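Long-range contacts in NANS (YJHS), A 9-O-acetyl N-acetylneuraminic acid esterase (Escherichia coli O157:H7 EDL933, PDB 3PT5), which hydrolyses the 9-O-acetyl ester of 9-O-acetyl-N-acetylneuraminate as an SGNH-type esterase, a step probably needed for growth on this host sialic acid: residues A[131-142]-A[152-163]; A[85-93]-A[294-305]. One frame throughout, in Å; residues are numbered along the deposited sequence.

From the N terminus, the chain first runs through strands 20-28, 52-55 and 73-75. Residues 85-93 follow in the loop before helix 107-114. Their partner, 294-305, comes 201 residues later, between strand 265-268 and helix 315-335, so contact 2 closes a very long loop. Contact 1 is nested inside that loop. It joins the loop leaving strand 122-130 to the residues entering helix 162-176, and the chain between its segments holds the small hairpin of 144-145 and 149-150. Contact 1 thus works locally beside the main sheet, whereas contact 2 ties an early loop to a late one. Their centres are about 25 Å apart, and their nearest atoms are about 6 Å apart without touching.

Contact 1: A[131-142]-A[152-163]; sequences RGGSAFTAGSEG and HDACRWGTDTPL
Ala-135 and Arg-156 form a single parallel beta bridge. Ala-135 N donates to Cys-155 O (3.0 Å), and Trp-157 N donates to Ala-135 O (2.8 Å). Beyond the bridge, 131-142 turns back across its partner. There Cys-155 N reaches Ser-140 O, and Gly-142 CA packs on Ala-154 CA.

The Arg-156 side chain reaches across the bend of 136-139. It bends at chi2 and chi3 (75° and 69°), which lays the guanidinium against the Thr-137/Ala-138 peptide. The Ala-138 N atom lies over the centre of one guanidinium face. Arg-156 NE meets Gly-139 O in the guanidinium plane (2.9 Å), on a carbonyl lone pair. Arg-156 NH1 reaches Phe-136 O from above the carbonyl plane (3.2 Å).

Trp-157 CB sits over the centre of the Phe-136 ring, 3.6 Å from its centroid, a CH-pi contact. Trp-157 NE1 donates to Ser-134 OG (2.8 Å), which in turn donates to Arg-131 O. Met-210 of helix 203-218 touches both the Phe-136 and Trp-157 side chains.

At the other end, Arg-131 NH2 binds His-152 O (2.7 Å). Cys-155 SG rests over one face of that guanidinium. Ser-140 OG donates to Asp-153 O in its carbonyl plane (2.6 Å).

Across the segments, both arginines bond to main-chain carbonyls and not to carboxylates. The carbonyl dipoles probably stabilise the two positive charges, and the polar grip depends on the exact path of the backbone.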
loop_
_atom_site.group_PDB
_atom_site.type_symbol
_atom_site.label_atom_id
_atom_site.label_comp_id
_atom_site.label_asym_id
_atom_site.label_seq_id
_atom_site.Cartn_x
_atom_site.Cartn_y
_atom_site.Cartn_z
ATOM N N ARG A 131 -1.385 3.913 -6.503
ATOM C CA ARG A 131 -1.255 4.028 -7.944
ATOM C C ARG A 131 0.236 4.191 -8.252
ATOM O O ARG A 131 0.852 5.161 -7.844
ATOM C CB ARG A 131 -2.099 5.231 -8.448
ATOM C CG ARG A 131 -1.846 5.626 -9.917
ATOM C CD ARG A 131 -2.145 4.441 -10.767
ATOM N NE ARG A 131 -2.374 4.720 -12.181
ATOM C CZ ARG A 131 -1.482 4.539 -13.144
ATOM N NH1 ARG A 131 -0.263 4.088 -12.869
ATOM N NH2 ARG A 131 -1.831 4.787 -14.405
ATOM N N GLY A 132 0.819 3.229 -8.956
ATOM C CA GLY A 132 2.222 3.364 -9.376
ATOM C C GLY A 132 2.380 4.603 -10.222
ATOM O O GLY A 132 1.483 4.950 -11.006
ATOM N N GLY A 133 3.512 5.283 -10.058
ATOM C CA GLY A 133 3.871 6.446 -10.863
ATOM C C GLY A 133 2.959 7.632 -10.665
ATOM O O GLY A 133 2.733 8.421 -11.596
ATOM N N SER A 134 2.431 7.755 -9.460
ATOM C CA SER A 134 1.581 8.878 -9.101
ATOM C C SER A 134 2.401 9.914 -8.322
ATOM O O SER A 134 3.458 9.605 -7.734
ATOM C CB SER A 134 0.344 8.387 -8.325
ATOM O OG SER A 134 0.747 7.756 -7.125
ATOM N N ALA A 135 1.934 11.160 -8.338
ATOM C CA ALA A 135 2.720 12.255 -7.770
ATOM C C ALA A 135 1.860 13.469 -7.489
ATOM O O ALA A 135 0.758 13.543 -7.978
ATOM C CB ALA A 135 3.836 12.651 -8.730
ATOM N N PHE A 136 2.414 14.413 -6.738
ATOM C CA PHE A 136 1.751 15.707 -6.555
ATOM C C PHE A 136 2.112 16.707 -7.623
ATOM O O PHE A 136 1.323 17.624 -7.896
ATOM C CB PHE A 136 2.091 16.300 -5.189
ATOM C CG PHE A 136 1.397 15.602 -4.047
ATOM C CD1 PHE A 136 0.091 15.947 -3.667
ATOM C CD2 PHE A 136 2.037 14.568 -3.363
ATOM C CE1 PHE A 136 -0.538 15.290 -2.607
ATOM C CE2 PHE A 136 1.403 13.890 -2.302
ATOM C CZ PHE A 136 0.110 14.260 -1.922
ATOM N N THR A 137 3.298 16.544 -8.207
ATOM C CA THR A 137 3.829 17.558 -9.135
ATOM C C THR A 137 3.866 17.154 -10.615
ATOM O O THR A 137 4.371 17.908 -11.470
ATOM C CB THR A 137 5.203 18.121 -8.646
ATOM O OG1 THR A 137 6.244 17.126 -8.752
ATOM C CG2 THR A 137 5.113 18.607 -7.203
ATOM N N ALA A 138 3.356 15.957 -10.916
ATOM C CA ALA A 138 3.311 15.435 -12.277
ATOM C C ALA A 138 2.288 14.330 -12.324
ATOM O O ALA A 138 2.017 13.677 -11.308
ATOM C CB ALA A 138 4.664 14.899 -12.680
ATOM N N GLY A 139 1.704 14.119 -13.499
ATOM C CA GLY A 139 0.815 13.001 -13.724
ATOM C C GLY A 139 -0.564 13.460 -14.156
ATOM O O GLY A 139 -1.052 14.471 -13.672
ATOM N N SER A 140 -1.169 12.717 -15.076
ATOM C CA SER A 140 -2.536 12.982 -15.534
ATOM C C SER A 140 -3.539 12.975 -14.379
ATOM O O SER A 140 -3.413 12.179 -13.462
ATOM C CB SER A 140 -2.929 11.943 -16.597
ATOM O OG SER A 140 -2.626 10.633 -16.152
ATOM N N GLU A 141 -4.529 13.862 -14.414
ATOM C CA GLU A 141 -5.616 13.855 -13.411
ATOM C C GLU A 141 -6.428 12.576 -13.435
ATOM O O GLU A 141 -6.832 12.068 -12.386
ATOM C CB GLU A 141 -6.629 14.991 -13.647
ATOM C CG GLU A 141 -6.266 16.355 -13.144
ATOM C CD GLU A 141 -6.395 16.520 -11.642
ATOM O OE1 GLU A 141 -7.537 16.521 -11.100
ATOM O OE2 GLU A 141 -5.333 16.703 -11.005
ATOM N N GLY A 142 -6.711 12.085 -14.638
ATOM C CA GLY A 142 -7.715 11.037 -14.813
ATOM C C GLY A 142 -9.101 11.536 -14.420
ATOM O O GLY A 142 -9.345 12.734 -14.348
ATOM N N HIS A 152 -8.128 4.327 -14.536
ATOM C CA HIS A 152 -6.800 3.711 -14.708
ATOM C C HIS A 152 -5.684 4.743 -14.841
ATOM O O HIS A 152 -4.547 4.477 -14.429
ATOM C CB HIS A 152 -6.748 2.814 -15.958
ATOM C CG HIS A 152 -7.789 1.741 -15.995
ATOM N ND1 HIS A 152 -8.427 1.367 -17.162
ATOM C CD2 HIS A 152 -8.305 0.954 -15.018
ATOM C CE1 HIS A 152 -9.289 0.399 -16.901
ATOM N NE2 HIS A 152 -9.234 0.129 -15.607
ATOM N N ASP A 153 -6.006 5.898 -15.428
ATOM C CA ASP A 153 -5.043 6.962 -15.685
ATOM C C ASP A 153 -5.014 8.110 -14.650
ATOM O O ASP A 153 -4.434 9.162 -14.902
ATOM C CB ASP A 153 -5.212 7.512 -17.113
ATOM C CG ASP A 153 -6.535 8.242 -17.323
ATOM O OD1 ASP A 153 -7.568 7.828 -16.752
ATOM O OD2 ASP A 153 -6.542 9.231 -18.078
ATOM N N ALA A 154 -5.609 7.910 -13.479
ATOM C CA ALA A 154 -5.519 8.916 -12.425
ATOM C C ALA A 154 -4.147 8.766 -11.740
ATOM O O ALA A 154 -3.893 7.769 -11.069
ATOM C CB ALA A 154 -6.665 8.745 -11.425
ATOM N N CYS A 155 -3.274 9.755 -11.928
ATOM C CA CYS A 155 -1.882 9.667 -11.462
ATOM C C CYS A 155 -1.472 10.889 -10.691
ATOM O O CYS A 155 -0.322 11.049 -10.361
ATOM C CB CYS A 155 -0.935 9.538 -12.657
ATOM S SG CYS A 155 -1.160 8.067 -13.641
ATOM N N ARG A 156 -2.420 11.776 -10.415
ATOM C CA ARG A 156 -2.115 13.007 -9.707
ATOM C C ARG A 156 -2.723 13.011 -8.307
ATOM O O ARG A 156 -3.936 12.951 -8.161
ATOM C CB ARG A 156 -2.579 14.232 -10.523
ATOM C CG ARG A 156 -2.218 15.570 -9.881
ATOM C CD ARG A 156 -0.747 15.853 -10.048
ATOM N NE ARG A 156 -0.415 16.132 -11.441
ATOM C CZ ARG A 156 0.149 17.259 -11.856
ATOM N NH1 ARG A 156 0.520 18.189 -10.980
ATOM N NH2 ARG A 156 0.402 17.421 -13.157
ATOM N N TRP A 157 -1.878 13.077 -7.279
ATOM C CA TRP A 157 -2.352 13.295 -5.921
ATOM C C TRP A 157 -2.529 14.795 -5.708
ATOM O O TRP A 157 -1.925 15.608 -6.412
ATOM C CB TRP A 157 -1.357 12.730 -4.891
ATOM C CG TRP A 157 -1.344 11.226 -4.840
ATOM C CD1 TRP A 157 -0.378 10.391 -5.354
ATOM C CD2 TRP A 157 -2.331 10.378 -4.256
ATOM N NE1 TRP A 157 -0.714 9.084 -5.134
ATOM C CE2 TRP A 157 -1.916 9.042 -4.468
ATOM C CE3 TRP A 157 -3.520 10.612 -3.561
ATOM C CZ2 TRP A 157 -2.664 7.931 -4.009
ATOM C CZ3 TRP A 157 -4.264 9.514 -3.113
ATOM C CH2 TRP A 157 -3.824 8.188 -3.340
ATOM N N GLY A 158 -3.372 15.156 -4.743
ATOM C CA GLY A 158 -3.613 16.558 -4.393
ATOM C C GLY A 158 -5.064 16.698 -3.982
ATOM O O GLY A 158 -5.896 15.893 -4.362
ATOM N N THR A 159 -5.391 17.710 -3.197
ATOM C CA THR A 159 -6.769 17.828 -2.750
ATOM C C THR A 159 -7.692 17.924 -3.974
ATOM O O THR A 159 -7.379 18.629 -4.939
ATOM C CB THR A 159 -6.938 19.009 -1.788
ATOM O OG1 THR A 159 -5.866 18.977 -0.824
ATOM C CG2 THR A 159 -8.279 18.886 -1.061
ATOM N N ASP A 160 -8.770 17.144 -3.921
ATOM C CA ASP A 160 -9.822 17.010 -4.955
ATOM C C ASP A 160 -9.517 16.372 -6.324
ATOM O O ASP A 160 -10.388 16.332 -7.208
ATOM C CB ASP A 160 -10.640 18.297 -5.093
ATOM C CG ASP A 160 -11.382 18.646 -3.798
ATOM O OD1 ASP A 160 -11.919 17.725 -3.113
ATOM O OD2 ASP A 160 -11.413 19.842 -3.466
ATOM N N THR A 161 -8.317 15.820 -6.486
ATOM C CA THR A 161 -8.053 14.958 -7.642
ATOM C C THR A 161 -8.824 13.633 -7.532
ATOM O O THR A 161 -9.241 13.250 -6.418
ATOM C CB THR A 161 -6.559 14.612 -7.748
ATOM O OG1 THR A 161 -6.210 13.749 -6.660
ATOM C CG2 THR A 161 -5.708 15.847 -7.691
ATOM N N PRO A 162 -9.010 12.917 -8.661
ATOM C CA PRO A 162 -9.599 11.583 -8.610
ATOM C C PRO A 162 -8.964 10.642 -7.601
ATOM O O PRO A 162 -9.690 9.904 -6.940
ATOM C CB PRO A 162 -9.409 11.061 -10.029
ATOM C CG PRO A 162 -9.609 12.319 -10.840
ATOM C CD PRO A 162 -9.028 13.449 -10.045
ATOM N N LEU A 163 -7.640 10.653 -7.482
ATOM C CA LEU A 163 -6.983 9.798 -6.492
ATOM C C LEU A 163 -7.359 10.179 -5.072
ATOM O O LEU A 163 -7.580 9.301 -4.241
ATOM C CB LEU A 163 -5.465 9.789 -6.663
ATOM C CG LEU A 163 -4.895 9.026 -7.863
ATOM C CD1 LEU A 163 -3.385 9.136 -7.840
ATOM C CD2 LEU A 163 -5.323 7.545 -7.866
HETATM O O HOH W 1 -1.148 18.121 -6.664
HETATM O O HOH W 2 -5.844 11.709 -9.789
#

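Contact 2: A[85-93]-A[294-305]; sequences DMQSYHHPL and YGSAYRSPENWT
Arg-299 and Tyr-89 make the main polar link. The arginine grips one backbone oxygen end-on: Arg-299 NH2 lies 2.9 Å from Tyr-89 O, and Arg-299 NH1 lies 3.1 Å from the same atom. Both nitrogens come from the same face of the carbonyl plane, while the oxygen lies in the guanidinium plane. NH2 also donates to Asn-303 O, within its own segment. NE has an outside partner, Glu-37 O, so the flat group is fixed along its edges. His-91 CA packs over one face.

His-91 gives the second polar link. With CG anti to the backbone N (chi1 -169°), its ring swings back to the other segment although CB points away. His-91 NE2 donates to Gly-295 O at 3.0 Å, almost straight at 173°. The oxygen lies in the ring plane, but the nitrogen sits above the carbonyl plane. The other ring nitrogen, ND1, accepts from Leu-93 N. One water bridges His-90 O and Asn-303 O.

The apolar contacts gather at two places. Leu-93 CD1 touches two tyrosines: it lies over the centre of the Tyr-298 ring, 3.7 Å from its centroid, and off-centre against Tyr-294. Pro-92 CG adds a looser touch on Tyr-298 CB (4.2 Å). At the far end, Met-86 CE meets Thr-305 CG2 at 3.7 Å.

The two bonds of the imidazole are consistent with a proton on NE2 and a bare ND1. Backbone carbonyls, including those of Tyr-89, Asn-303 and Glu-37, probably help to offset the guanidinium charge.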
loop_
_atom_site.group_PDB
_atom_site.type_symbol
_atom_site.label_atom_id
_atom_site.label_comp_id
_atom_site.label_asym_id
_atom_site.label_seq_id
_atom_site.Cartn_x
_atom_site.Cartn_y
_atom_site.Cartn_z
ATOM N N ASP A 85 -3.776 -2.057 -11.482
ATOM C CA ASP A 85 -3.972 -3.501 -11.398
ATOM C C ASP A 85 -2.706 -4.252 -11.795
ATOM O O ASP A 85 -2.306 -4.231 -12.971
ATOM C CB ASP A 85 -5.151 -3.882 -12.328
ATOM C CG ASP A 85 -5.531 -5.357 -12.263
ATOM O OD1 ASP A 85 -4.775 -6.189 -11.711
ATOM O OD2 ASP A 85 -6.614 -5.696 -12.818
ATOM N N MET A 86 -2.048 -4.876 -10.808
ATOM C CA MET A 86 -0.790 -5.592 -11.051
ATOM C C MET A 86 -0.972 -7.107 -11.170
ATOM O O MET A 86 0.009 -7.842 -11.278
ATOM C CB MET A 86 0.220 -5.301 -9.915
ATOM C CG MET A 86 0.539 -3.815 -9.671
ATOM S SD MET A 86 1.199 -2.959 -11.111
ATOM C CE MET A 86 2.863 -3.622 -11.096
ATOM N N GLN A 87 -2.217 -7.581 -11.150
ATOM C CA GLN A 87 -2.492 -9.000 -10.960
ATOM C C GLN A 87 -2.081 -9.886 -12.120
ATOM O O GLN A 87 -1.957 -11.091 -11.941
ATOM C CB GLN A 87 -3.960 -9.226 -10.599
ATOM C CG GLN A 87 -4.426 -8.507 -9.333
ATOM C CD GLN A 87 -5.786 -8.965 -8.962
ATOM O OE1 GLN A 87 -6.625 -9.204 -9.845
ATOM N NE2 GLN A 87 -6.056 -9.061 -7.663
ATOM N N SER A 88 -1.855 -9.285 -13.288
ATOM C CA SER A 88 -1.353 -10.005 -14.467
ATOM C C SER A 88 0.170 -9.906 -14.704
ATOM O O SER A 88 0.691 -10.469 -15.666
ATOM C CB SER A 88 -2.138 -9.601 -15.732
ATOM O OG SER A 88 -3.514 -9.961 -15.610
ATOM N N TYR A 89 0.891 -9.228 -13.808
ATOM C CA TYR A 89 2.336 -9.190 -13.926
ATOM C C TYR A 89 2.940 -10.461 -13.330
ATOM O O TYR A 89 3.659 -10.385 -12.326
ATOM C CB TYR A 89 2.888 -7.973 -13.194
ATOM C CG TYR A 89 2.729 -6.679 -13.941
ATOM C CD1 TYR A 89 1.530 -5.978 -13.899
ATOM C CD2 TYR A 89 3.791 -6.142 -14.666
ATOM C CE1 TYR A 89 1.380 -4.747 -14.556
ATOM C CE2 TYR A 89 3.658 -4.914 -15.320
ATOM C CZ TYR A 89 2.441 -4.243 -15.285
ATOM O OH TYR A 89 2.292 -3.029 -15.943
ATOM N N HIS A 90 2.646 -11.617 -13.917
ATOM C CA HIS A 90 3.064 -12.884 -13.334
ATOM C C HIS A 90 4.556 -13.072 -13.377
ATOM O O HIS A 90 5.234 -12.646 -14.343
ATOM C CB HIS A 90 2.431 -14.081 -14.061
ATOM C CG HIS A 90 0.948 -13.975 -14.221
ATOM N ND1 HIS A 90 0.105 -13.588 -13.196
ATOM C CD2 HIS A 90 0.149 -14.227 -15.286
ATOM C CE1 HIS A 90 -1.146 -13.581 -13.629
ATOM N NE2 HIS A 90 -1.145 -13.989 -14.891
ATOM N N HIS A 91 5.063 -13.747 -12.344
ATOM C CA HIS A 91 6.419 -14.219 -12.333
ATOM C C HIS A 91 6.555 -15.349 -13.375
ATOM O O HIS A 91 5.642 -16.164 -13.526
ATOM C CB HIS A 91 6.713 -14.767 -10.934
ATOM C CG HIS A 91 8.146 -15.058 -10.705
ATOM N ND1 HIS A 91 8.743 -16.222 -11.134
ATOM C CD2 HIS A 91 9.118 -14.337 -10.092
ATOM C CE1 HIS A 91 10.016 -16.220 -10.785
ATOM N NE2 HIS A 91 10.272 -15.083 -10.151
ATOM N N PRO A 92 7.659 -15.380 -14.135
ATOM C CA PRO A 92 7.825 -16.475 -15.140
ATOM C C PRO A 92 7.644 -17.905 -14.607
ATOM O O PRO A 92 7.236 -18.798 -15.359
ATOM C CB PRO A 92 9.261 -16.304 -15.648
ATOM C CG PRO A 92 9.821 -15.080 -14.964
ATOM C CD PRO A 92 8.786 -14.426 -14.113
ATOM N N LEU A 93 7.979 -18.130 -13.342
ATOM C CA LEU A 93 7.966 -19.483 -12.749
ATOM C C LEU A 93 6.730 -19.704 -11.871
ATOM O O LEU A 93 6.715 -20.604 -11.025
ATOM C CB LEU A 93 9.254 -19.731 -11.957
ATOM C CG LEU A 93 10.602 -19.429 -12.631
ATOM C CD1 LEU A 93 11.728 -19.749 -11.647
ATOM C CD2 LEU A 93 10.782 -20.162 -14.006
ATOM N N TYR A 294 11.309 -18.187 -5.731
ATOM C CA TYR A 294 12.199 -17.736 -6.794
ATOM C C TYR A 294 12.017 -16.217 -6.904
ATOM O O TYR A 294 10.886 -15.721 -6.994
ATOM C CB TYR A 294 11.889 -18.470 -8.118
ATOM C CG TYR A 294 12.140 -19.963 -8.017
ATOM C CD1 TYR A 294 13.439 -20.488 -8.126
ATOM C CD2 TYR A 294 11.091 -20.846 -7.787
ATOM C CE1 TYR A 294 13.685 -21.846 -8.011
ATOM C CE2 TYR A 294 11.339 -22.239 -7.668
ATOM C CZ TYR A 294 12.627 -22.716 -7.778
ATOM O OH TYR A 294 12.825 -24.101 -7.643
ATOM N N GLY A 295 13.132 -15.512 -6.779
ATOM C CA GLY A 295 13.142 -14.052 -6.678
ATOM C C GLY A 295 13.133 -13.399 -8.035
ATOM O O GLY A 295 12.912 -14.037 -9.062
ATOM N N SER A 296 13.409 -12.111 -8.013
ATOM C CA SER A 296 13.280 -11.254 -9.198
ATOM C C SER A 296 14.276 -11.521 -10.316
ATOM O O SER A 296 14.071 -11.059 -11.449
ATOM C CB SER A 296 13.398 -9.808 -8.758
ATOM O OG SER A 296 14.715 -9.591 -8.265
ATOM N N ALA A 297 15.331 -12.290 -10.018
ATOM C CA ALA A 297 16.390 -12.551 -10.983
ATOM C C ALA A 297 15.842 -13.248 -12.223
ATOM O O ALA A 297 16.437 -13.121 -13.287
ATOM C CB ALA A 297 17.485 -13.404 -10.344
ATOM N N TYR A 298 14.697 -13.928 -12.077
ATOM C CA TYR A 298 14.097 -14.687 -13.180
ATOM C C TYR A 298 13.273 -13.847 -14.136
ATOM O O TYR A 298 12.888 -14.305 -15.219
ATOM C CB TYR A 298 13.265 -15.872 -12.642
ATOM C CG TYR A 298 14.146 -16.982 -12.136
ATOM C CD1 TYR A 298 14.661 -17.931 -13.030
ATOM C CD2 TYR A 298 14.484 -17.075 -10.790
ATOM C CE1 TYR A 298 15.470 -18.942 -12.608
ATOM C CE2 TYR A 298 15.338 -18.130 -10.339
ATOM C CZ TYR A 298 15.818 -19.044 -11.283
ATOM O OH TYR A 298 16.640 -20.092 -10.929
ATOM N N ARG A 299 12.989 -12.604 -13.752
ATOM C CA ARG A 299 12.221 -11.702 -14.611
ATOM C C ARG A 299 13.076 -11.060 -15.708
ATOM O O ARG A 299 14.291 -10.979 -15.605
ATOM C CB ARG A 299 11.513 -10.620 -13.790
ATOM C CG ARG A 299 10.468 -11.196 -12.858
ATOM C CD ARG A 299 9.302 -10.276 -12.668
ATOM N NE ARG A 299 8.356 -10.748 -11.663
ATOM C CZ ARG A 299 7.035 -10.495 -11.704
ATOM N NH1 ARG A 299 6.220 -10.922 -10.747
ATOM N NH2 ARG A 299 6.525 -9.831 -12.734
ATOM N N SER A 300 12.382 -10.577 -16.736
ATOM C CA SER A 300 13.001 -10.090 -17.965
ATOM C C SER A 300 12.157 -8.894 -18.420
ATOM O O SER A 300 11.071 -8.700 -17.897
ATOM C CB SER A 300 12.975 -11.196 -19.028
ATOM O OG SER A 300 13.748 -12.313 -18.625
ATOM N N PRO A 301 12.647 -8.082 -19.383
ATOM C CA PRO A 301 11.824 -6.929 -19.799
ATOM C C PRO A 301 10.391 -7.286 -20.216
ATOM O O PRO A 301 9.481 -6.508 -19.993
ATOM C CB PRO A 301 12.621 -6.318 -20.950
ATOM C CG PRO A 301 14.069 -6.677 -20.598
ATOM C CD PRO A 301 14.006 -8.040 -19.958
ATOM N N GLU A 302 10.200 -8.475 -20.774
ATOM C CA GLU A 302 8.876 -8.958 -21.189
ATOM C C GLU A 302 7.907 -9.251 -20.034
ATOM O O GLU A 302 6.715 -9.458 -20.261
ATOM C CB GLU A 302 9.041 -10.212 -22.040
ATOM C CG GLU A 302 9.663 -11.360 -21.239
ATOM C CD GLU A 302 10.254 -12.430 -22.101
ATOM O OE1 GLU A 302 9.503 -12.998 -22.935
ATOM O OE2 GLU A 302 11.464 -12.700 -21.925
ATOM N N ASN A 303 8.420 -9.292 -18.799
ATOM C CA ASN A 303 7.568 -9.609 -17.654
ATOM C C ASN A 303 7.848 -8.818 -16.358
ATOM O O ASN A 303 7.135 -9.010 -15.365
ATOM C CB ASN A 303 7.561 -11.124 -17.394
ATOM C CG ASN A 303 8.912 -11.650 -17.142
ATOM O OD1 ASN A 303 9.616 -11.169 -16.246
ATOM N ND2 ASN A 303 9.323 -12.629 -17.937
ATOM N N TRP A 304 8.820 -7.916 -16.363
ATOM C CA TRP A 304 9.093 -7.172 -15.115
ATOM C C TRP A 304 8.289 -5.876 -15.075
ATOM O O TRP A 304 7.614 -5.549 -16.049
ATOM C CB TRP A 304 10.591 -6.948 -14.897
ATOM C CG TRP A 304 11.327 -6.065 -15.873
ATOM C CD1 TRP A 304 10.846 -4.981 -16.557
ATOM C CD2 TRP A 304 12.714 -6.142 -16.179
ATOM N NE1 TRP A 304 11.862 -4.393 -17.286
ATOM C CE2 TRP A 304 13.014 -5.095 -17.075
ATOM C CE3 TRP A 304 13.745 -7.006 -15.788
ATOM C CZ2 TRP A 304 14.301 -4.884 -17.573
ATOM C CZ3 TRP A 304 15.011 -6.807 -16.310
ATOM C CH2 TRP A 304 15.269 -5.771 -17.199
ATOM N N THR A 305 8.355 -5.151 -13.962
ATOM C CA THR A 305 7.600 -3.932 -13.826
ATOM C C THR A 305 8.394 -2.861 -14.565
ATOM O O THR A 305 8.109 -2.574 -15.741
ATOM C CB THR A 305 7.306 -3.591 -12.341
ATOM O OG1 THR A 305 8.531 -3.543 -11.604
ATOM C CG2 THR A 305 6.371 -4.645 -11.751
HETATM O O HOH W 3 4.737 -10.347 -15.742
#